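Local coordinates for methyltransferase domain-containing protein (Serratia marcescens, PDB 7CLU) that probably transfers a methyl group from S-adenosyl-L-methionine to an oxygen of a precursor in the prodigiosin pathway, working as a dimer, at residues W107-R121 and A289-G301. Sequence-based numbering, arbitrary orientation.
Sequences WGELKTAVRNDAHQR and ALLSLNMLVSTDG
In this class II O-methyltransferase subunit, the end of helix 93-107, helix 110-116 and the turn after it pack on helix 289-298 at the dimer interface; the axes of segments 110-116 and 289-298 lie 83° apart. Trp107 is a knob among Leu290, Leu293, Asn294 and Val297: its CH2 lies 3.4 Å from Leu293 CB, while Val297 CG2 makes an off-centre CH-pi contact with the five-membered ring. Trp107 NE1 donates a nearly straight bond to a lone pair of Asn294 OD1 (2.9 Å), with ring and amide almost coplanar. Phe16 of the second subunit stacks on the same indole. The side chain of Asn294 is about 8 Å from that of His247, the predicted proton acceptor. Val297 CG1 touches both Leu110 CD1 (3.6 Å) and Ala113 CB (3.7 Å). At the helix end, Gln120 N binds Val297 O (3.0 Å). The Arg121 chain, bent at chi3 (-45°), lays its guanidinium over His119 ND1; NH2 and NH1 both grip Asp300 OD1 (2.7 and 2.9 Å), the former on the syn lone pair, and NH1 also reaches Ser298 O. These bonds, with Arg129 O on NH2, hold the guanidinium's rotation, and Asn294 satisfies the buried indole N-H.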
ATOM      1  N   TRP A 107       5.578   7.952   3.217  1.00 21.56           N
ATOM      2  CA  TRP A 107       5.581   7.522   1.824  1.00 22.12           C
ATOM      3  C   TRP A 107       4.676   8.376   0.956  1.00 20.89           C
ATOM      4  O   TRP A 107       4.829   8.366  -0.270  1.00 21.45           O
ATOM      5  CB  TRP A 107       5.165   6.057   1.694  1.00 21.33           C
ATOM      6  CG  TRP A 107       6.283   5.092   1.956  1.00 21.27           C
ATOM      7  CD1 TRP A 107       6.814   4.766   3.172  1.00 20.20           C
ATOM      8  CD2 TRP A 107       6.975   4.293   0.984  1.00 22.16           C
ATOM      9  NE1 TRP A 107       7.804   3.819   3.013  1.00 22.57           N
ATOM     10  CE2 TRP A 107       7.924   3.517   1.681  1.00 24.24           C
ATOM     11  CE3 TRP A 107       6.897   4.176  -0.414  1.00 20.43           C
ATOM     12  CZ2 TRP A 107       8.781   2.612   1.029  1.00 24.87           C
ATOM     13  CZ3 TRP A 107       7.755   3.294  -1.060  1.00 23.39           C
ATOM     14  CH2 TRP A 107       8.676   2.510  -0.334  1.00 19.73           C
ATOM     15  N   GLY A 108       3.733   9.097   1.553  1.00 22.09           N
ATOM     16  CA  GLY A 108       2.968  10.058   0.781  1.00 28.49           C
ATOM     17  C   GLY A 108       3.864  11.055   0.076  1.00 27.43           C
ATOM     18  O   GLY A 108       3.536  11.530  -1.009  1.00 28.11           O
ATOM     19  N   GLU A 109       5.034  11.332   0.651  1.00 26.96           N
ATOM     20  CA  GLU A 109       5.989  12.287   0.104  1.00 30.95           C
ATOM     21  C   GLU A 109       7.234  11.600  -0.461  1.00 31.10           C
ATOM     22  O   GLU A 109       8.328  12.175  -0.447  1.00 25.66           O
ATOM     23  CB  GLU A 109       6.369  13.311   1.177  1.00 27.91           C
ATOM     24  CG  GLU A 109       5.180  14.095   1.736  1.00 27.19           C
ATOM     25  CD  GLU A 109       4.538  15.001   0.688  1.00 33.54           C
ATOM     26  OE1 GLU A 109       5.262  15.815   0.087  1.00 29.87           O
ATOM     27  OE2 GLU A 109       3.317  14.877   0.441  1.00 40.88           O
ATOM     28  N   LEU A 110       7.080  10.363  -0.955  1.00 25.00           N
ATOM     29  CA  LEU A 110       8.206   9.670  -1.577  1.00 28.57           C
ATOM     30  C   LEU A 110       8.818  10.492  -2.708  1.00 25.79           C
ATOM     31  O   LEU A 110      10.048  10.516  -2.869  1.00 23.32           O
ATOM     32  CB  LEU A 110       7.770   8.300  -2.099  1.00 25.06           C
ATOM     33  CG  LEU A 110       8.852   7.531  -2.882  1.00 23.99           C
ATOM     34  CD1 LEU A 110      10.028   7.187  -1.972  1.00 20.97           C
ATOM     35  CD2 LEU A 110       8.280   6.270  -3.529  1.00 23.87           C
ATOM     36  N   LYS A 111       7.972  11.140  -3.526  1.00 26.21           N
ATOM     37  CA  LYS A 111       8.478  11.899  -4.666  1.00 26.24           C
ATOM     38  C   LYS A 111       9.507  12.921  -4.211  1.00 27.68           C
ATOM     39  O   LYS A 111      10.579  13.049  -4.812  1.00 28.16           O
ATOM     40  CB  LYS A 111       7.323  12.586  -5.401  1.00 29.61           C
ATOM     41  CG  LYS A 111       7.747  13.768  -6.304  1.00 36.35           C
ATOM     42  CD  LYS A 111       6.543  14.406  -6.994  1.00 40.06           C
ATOM     43  CE  LYS A 111       6.762  15.894  -7.261  1.00 49.26           C
ATOM     44  NZ  LYS A 111       5.667  16.490  -8.094  1.00 47.35           N
ATOM     45  N   THR A 112       9.211  13.625  -3.118  1.00 27.33           N
ATOM     46  CA  THR A 112      10.121  14.659  -2.638  1.00 28.08           C
ATOM     47  C   THR A 112      11.352  14.047  -1.978  1.00 29.31           C
ATOM     48  O   THR A 112      12.446  14.631  -2.042  1.00 29.17           O
ATOM     49  CB  THR A 112       9.366  15.589  -1.681  1.00 25.28           C
ATOM     50  OG1 THR A 112       8.278  16.189  -2.386  1.00 29.16           O
ATOM     51  CG2 THR A 112      10.281  16.690  -1.128  1.00 27.68           C
ATOM     52  N   ALA A 113      11.199  12.873  -1.351  1.00 24.27           N
ATOM     53  CA  ALA A 113      12.353  12.196  -0.760  1.00 22.51           C
ATOM     54  C   ALA A 113      13.341  11.772  -1.836  1.00 26.79           C
ATOM     55  O   ALA A 113      14.557  11.817  -1.627  1.00 25.76           O
ATOM     56  CB  ALA A 113      11.908  10.975   0.059  1.00 25.51           C
ATOM     57  N   VAL A 114      12.840  11.367  -3.001  1.00 23.57           N
ATOM     58  CA  VAL A 114      13.745  11.020  -4.086  1.00 27.75           C
ATOM     59  C   VAL A 114      14.332  12.282  -4.697  1.00 30.11           C
ATOM     60  O   VAL A 114      15.504  12.312  -5.093  1.00 29.05           O
ATOM     61  CB  VAL A 114      13.026  10.159  -5.143  1.00 29.09           C
ATOM     62  CG1 VAL A 114      13.967   9.859  -6.306  1.00 29.40           C
ATOM     63  CG2 VAL A 114      12.541   8.848  -4.532  1.00 28.45           C
ATOM     64  N   ARG A 115      13.523  13.337  -4.784  1.00 27.90           N
ATOM     65  CA  ARG A 115      14.007  14.590  -5.336  1.00 33.99           C
ATOM     66  C   ARG A 115      15.135  15.162  -4.485  1.00 35.68           C
ATOM     67  O   ARG A 115      16.098  15.720  -5.022  1.00 34.94           O
ATOM     68  CB  ARG A 115      12.846  15.576  -5.463  1.00 36.38           C
ATOM     69  CG  ARG A 115      13.244  16.966  -5.933  1.00 43.05           C
ATOM     70  CD  ARG A 115      13.074  17.085  -7.430  1.00 45.78           C
ATOM     71  NE  ARG A 115      11.667  17.100  -7.814  1.00 47.45           N
ATOM     72  CZ  ARG A 115      11.250  16.997  -9.069  1.00 50.16           C
ATOM     73  NH1 ARG A 115      12.139  16.870 -10.047  1.00 48.38           N
ATOM     74  NH2 ARG A 115       9.951  17.015  -9.347  1.00 51.26           N
ATOM     75  N   ASN A 116      15.059  14.998  -3.158  1.00 29.58           N
ATOM     76  CA  ASN A 116      16.026  15.609  -2.252  1.00 32.68           C
ATOM     77  C   ASN A 116      16.998  14.630  -1.611  1.00 35.26           C
ATOM     78  O   ASN A 116      17.930  15.076  -0.928  1.00 35.54           O
ATOM     79  CB  ASN A 116      15.292  16.380  -1.147  1.00 33.85           C
ATOM     80  CG  ASN A 116      14.426  17.484  -1.706  1.00 37.05           C
ATOM     81  OD1 ASN A 116      14.735  18.047  -2.747  1.00 40.44           O
ATOM     82  ND2 ASN A 116      13.336  17.798  -1.022  1.00 37.99           N
ATOM     83  N   ASP A 117      16.829  13.327  -1.834  1.00 29.36           N
ATOM     84  CA  ASP A 117      17.543  12.275  -1.112  1.00 32.37           C
ATOM     85  C   ASP A 117      17.607  12.578   0.384  1.00 31.64           C
ATOM     86  O   ASP A 117      18.674  12.630   0.994  1.00 31.82           O
ATOM     87  CB  ASP A 117      18.938  12.047  -1.679  1.00 32.74           C
ATOM     88  CG  ASP A 117      19.643  10.883  -1.014  1.00 35.55           C
ATOM     89  OD1 ASP A 117      18.962   9.890  -0.663  1.00 31.58           O
ATOM     90  OD2 ASP A 117      20.870  10.967  -0.819  1.00 41.67           O
ATOM     91  N   ALA A 118      16.425  12.766   0.973  1.00 30.53           N
ATOM     92  CA  ALA A 118      16.328  13.101   2.387  1.00 29.81           C
ATOM     93  C   ALA A 118      14.995  12.619   2.939  1.00 30.75           C
ATOM     94  O   ALA A 118      13.999  12.526   2.211  1.00 30.21           O
ATOM     95  CB  ALA A 118      16.476  14.613   2.626  1.00 31.03           C
ATOM     96  N   HIS A 119      14.982  12.345   4.244  1.00 26.60           N
ATOM     97  CA  HIS A 119      13.758  11.966   4.936  1.00 30.88           C
ATOM     98  C   HIS A 119      12.712  13.074   4.821  1.00 32.06           C
ATOM     99  O   HIS A 119      13.021  14.238   4.560  1.00 29.47           O
ATOM    100  CB  HIS A 119      14.045  11.671   6.409  1.00 32.29           C
ATOM    101  CG  HIS A 119      14.373  12.896   7.209  1.00 36.29           C
ATOM    102  ND1 HIS A 119      13.404  13.693   7.782  1.00 30.36           N
ATOM    103  CD2 HIS A 119      15.563  13.466   7.523  1.00 32.65           C
ATOM    104  CE1 HIS A 119      13.980  14.702   8.412  1.00 37.46           C
ATOM    105  NE2 HIS A 119      15.289  14.594   8.263  1.00 35.33           N
ATOM    106  N   GLN A 120      11.449  12.698   5.019  1.00 29.41           N
ATOM    107  CA  GLN A 120      10.360  13.665   4.966  1.00 30.83           C
ATOM    108  C   GLN A 120       9.732  13.899   6.337  1.00 29.83           C
ATOM    109  O   GLN A 120       8.582  14.334   6.416  1.00 31.15           O
ATOM    110  CB  GLN A 120       9.306  13.220   3.949  1.00 29.58           C
ATOM    111  CG  GLN A 120       9.841  13.149   2.507  1.00 25.91           C
ATOM    112  CD  GLN A 120      10.380  14.475   2.012  1.00 31.94           C
ATOM    113  OE1 GLN A 120       9.611  15.422   1.808  1.00 30.90           O
ATOM    114  NE2 GLN A 120      11.700  14.553   1.795  1.00 25.70           N
ATOM    115  N   ARG A 121      10.470  13.639   7.425  1.00 31.83           N
ATOM    116  CA  ARG A 121       9.884  13.818   8.752  1.00 31.30           C
ATOM    117  C   ARG A 121       9.556  15.286   9.037  1.00 35.47           C
ATOM    118  O   ARG A 121       8.584  15.571   9.747  1.00 35.48           O
ATOM    119  CB  ARG A 121      10.817  13.252   9.823  1.00 29.53           C
ATOM    120  CG  ARG A 121      11.090  11.742   9.691  1.00 31.75           C
ATOM    121  CD  ARG A 121      11.949  11.204  10.827  1.00 34.55           C
ATOM    122  NE  ARG A 121      13.093  12.065  11.121  1.00 36.13           N
ATOM    123  CZ  ARG A 121      14.321  11.911  10.627  1.00 36.68           C
ATOM    124  NH1 ARG A 121      14.598  10.915   9.797  1.00 31.41           N
ATOM    125  NH2 ARG A 121      15.288  12.764  10.971  1.00 36.53           N
ATOM    126  N   ALA A 289      14.378  -4.171  -1.825  1.00 24.62           N
ATOM    127  CA  ALA A 289      14.436  -2.975  -2.650  1.00 18.36           C
ATOM    128  C   ALA A 289      13.484  -1.903  -2.122  1.00 25.79           C
ATOM    129  O   ALA A 289      13.838  -0.716  -2.059  1.00 24.27           O
ATOM    130  CB  ALA A 289      14.113  -3.337  -4.098  1.00 20.36           C
ATOM    131  N   LEU A 290      12.277  -2.304  -1.717  1.00 24.54           N
ATOM    132  CA  LEU A 290      11.323  -1.334  -1.189  1.00 21.64           C
ATOM    133  C   LEU A 290      11.693  -0.914   0.226  1.00 23.78           C
ATOM    134  O   LEU A 290      11.441   0.234   0.624  1.00 20.29           O
ATOM    135  CB  LEU A 290       9.909  -1.914  -1.224  1.00 23.16           C
ATOM    136  CG  LEU A 290       9.410  -2.150  -2.651  1.00 22.16           C
ATOM    137  CD1 LEU A 290       8.174  -3.026  -2.667  1.00 27.32           C
ATOM    138  CD2 LEU A 290       9.106  -0.815  -3.280  1.00 26.83           C
ATOM    139  N   LEU A 291      12.310  -1.825   0.986  1.00 24.21           N
ATOM    140  CA  LEU A 291      12.786  -1.461   2.310  1.00 23.35           C
ATOM    141  C   LEU A 291      13.815  -0.341   2.223  1.00 22.28           C
ATOM    142  O   LEU A 291      13.867   0.531   3.097  1.00 23.55           O
ATOM    143  CB  LEU A 291      13.379  -2.677   3.020  1.00 25.56           C
ATOM    144  CG  LEU A 291      13.578  -2.385   4.509  1.00 30.74           C
ATOM    145  CD1 LEU A 291      12.222  -2.039   5.131  1.00 29.20           C
ATOM    146  CD2 LEU A 291      14.287  -3.533   5.254  1.00 29.87           C
ATOM    147  N   SER A 292      14.632  -0.347   1.165  1.00 22.44           N
ATOM    148  CA  SER A 292      15.582   0.737   0.934  1.00 23.32           C
ATOM    149  C   SER A 292      14.868   2.077   0.817  1.00 26.22           C
ATOM    150  O   SER A 292      15.290   3.077   1.419  1.00 22.09           O
ATOM    151  CB  SER A 292      16.396   0.447  -0.326  1.00 25.05           C
ATOM    152  OG  SER A 292      17.620   1.153  -0.324  1.00 22.60           O
ATOM    153  N   LEU A 293      13.778   2.117   0.035  1.00 22.05           N
ATOM    154  CA  LEU A 293      12.993   3.340  -0.083  1.00 22.53           C
ATOM    155  C   LEU A 293      12.379   3.735   1.258  1.00 22.04           C
ATOM    156  O   LEU A 293      12.263   4.927   1.570  1.00 26.29           O
ATOM    157  CB  LEU A 293      11.899   3.153  -1.137  1.00 23.45           C
ATOM    158  CG  LEU A 293      12.315   3.173  -2.610  1.00 26.97           C
ATOM    159  CD1 LEU A 293      11.095   2.981  -3.543  1.00 19.69           C
ATOM    160  CD2 LEU A 293      13.028   4.493  -2.937  1.00 25.35           C
ATOM    161  N   ASN A 294      11.961   2.745   2.059  1.00 22.75           N
ATOM    162  CA  ASN A 294      11.462   3.040   3.398  1.00 22.54           C
ATOM    163  C   ASN A 294      12.550   3.685   4.252  1.00 24.19           C
ATOM    164  O   ASN A 294      12.271   4.595   5.037  1.00 21.22           O
ATOM    165  CB  ASN A 294      10.929   1.771   4.065  1.00 22.00           C
ATOM    166  CG  ASN A 294      10.199   2.057   5.374  1.00 25.35           C
ATOM    167  OD1 ASN A 294       9.120   2.627   5.367  1.00 26.28           O
ATOM    168  ND2 ASN A 294      10.780   1.639   6.499  1.00 24.76           N
ATOM    169  N   MET A 295      13.796   3.239   4.100  1.00 21.70           N
ATOM    170  CA  MET A 295      14.888   3.885   4.819  1.00 23.67           C
ATOM    171  C   MET A 295      15.087   5.316   4.336  1.00 23.36           C
ATOM    172  O   MET A 295      15.396   6.209   5.133  1.00 26.88           O
ATOM    173  CB  MET A 295      16.177   3.086   4.647  1.00 23.80           C
ATOM    174  CG  MET A 295      16.056   1.642   4.995  1.00 28.95           C
ATOM    175  SD  MET A 295      15.036   1.389   6.455  0.63 35.01           S
ATOM    176  CE  MET A 295      16.150   1.985   7.667  1.00 24.78           C
ATOM    177  N   LEU A 296      14.912   5.541   3.029  1.00 20.89           N
ATOM    178  CA  LEU A 296      15.077   6.869   2.458  1.00 23.52           C
ATOM    179  C   LEU A 296      14.093   7.859   3.069  1.00 26.40           C
ATOM    180  O   LEU A 296      14.481   8.964   3.472  1.00 21.94           O
ATOM    181  CB  LEU A 296      14.898   6.801   0.938  1.00 28.54           C
ATOM    182  CG  LEU A 296      14.711   8.118   0.195  1.00 27.03           C
ATOM    183  CD1 LEU A 296      15.998   8.946   0.305  1.00 24.46           C
ATOM    184  CD2 LEU A 296      14.359   7.857  -1.272  1.00 26.46           C
ATOM    185  N   VAL A 297      12.808   7.481   3.144  1.00 25.87           N
ATOM    186  CA  VAL A 297      11.795   8.451   3.548  1.00 26.23           C
ATOM    187  C   VAL A 297      11.777   8.670   5.049  1.00 29.03           C
ATOM    188  O   VAL A 297      11.290   9.719   5.505  1.00 29.86           O
ATOM    189  CB  VAL A 297      10.377   8.047   3.100  1.00 26.21           C
ATOM    190  CG1 VAL A 297      10.289   7.968   1.569  1.00 21.59           C
ATOM    191  CG2 VAL A 297       9.955   6.750   3.747  1.00 24.89           C
ATOM    192  N   SER A 298      12.326   7.737   5.827  1.00 26.42           N
ATOM    193  CA  SER A 298      12.117   7.712   7.270  1.00 26.46           C
ATOM    194  C   SER A 298      13.367   7.958   8.100  1.00 29.91           C
ATOM    195  O   SER A 298      13.240   8.410   9.235  1.00 28.46           O
ATOM    196  CB  SER A 298      11.514   6.364   7.697  1.00 25.75           C
ATOM    197  OG  SER A 298      12.439   5.289   7.540  1.00 28.60           O
ATOM    198  N   THR A 299      14.555   7.637   7.599  1.00 29.17           N
ATOM    199  CA  THR A 299      15.781   7.757   8.379  1.00 31.86           C
ATOM    200  C   THR A 299      16.665   8.835   7.764  1.00 30.23           C
ATOM    201  O   THR A 299      16.342   9.427   6.732  1.00 33.70           O
ATOM    202  CB  THR A 299      16.531   6.425   8.455  1.00 30.04           C
ATOM    203  OG1 THR A 299      17.228   6.196   7.223  1.00 29.05           O
ATOM    204  CG2 THR A 299      15.563   5.264   8.730  1.00 32.58           C
ATOM    205  N   ASP A 300      17.808   9.084   8.395  1.00 31.52           N
ATOM    206  CA  ASP A 300      18.615  10.187   7.897  1.00 35.73           C
ATOM    207  C   ASP A 300      19.496   9.789   6.719  1.00 36.98           C
ATOM    208  O   ASP A 300      19.846  10.658   5.913  1.00 41.09           O
ATOM    209  CB  ASP A 300      19.439  10.789   9.035  1.00 34.60           C
ATOM    210  CG  ASP A 300      18.606  11.705   9.908  1.00 36.63           C
ATOM    211  OD1 ASP A 300      17.388  11.805   9.647  1.00 37.48           O
ATOM    212  OD2 ASP A 300      19.143  12.321  10.850  1.00 38.28           O
ATOM    213  N   GLY A 301      19.842   8.512   6.583  1.00 34.87           N
ATOM    214  CA  GLY A 301      20.606   8.080   5.427  1.00 34.75           C
ATOM    215  C   GLY A 301      20.643   6.577   5.229  1.00 32.42           C
ATOM    216  O   GLY A 301      21.480   6.060   4.477  1.00 28.26           O
TER
HETATM  217  O   HOH W   1      17.938  12.155   5.204  1.00 35.57           O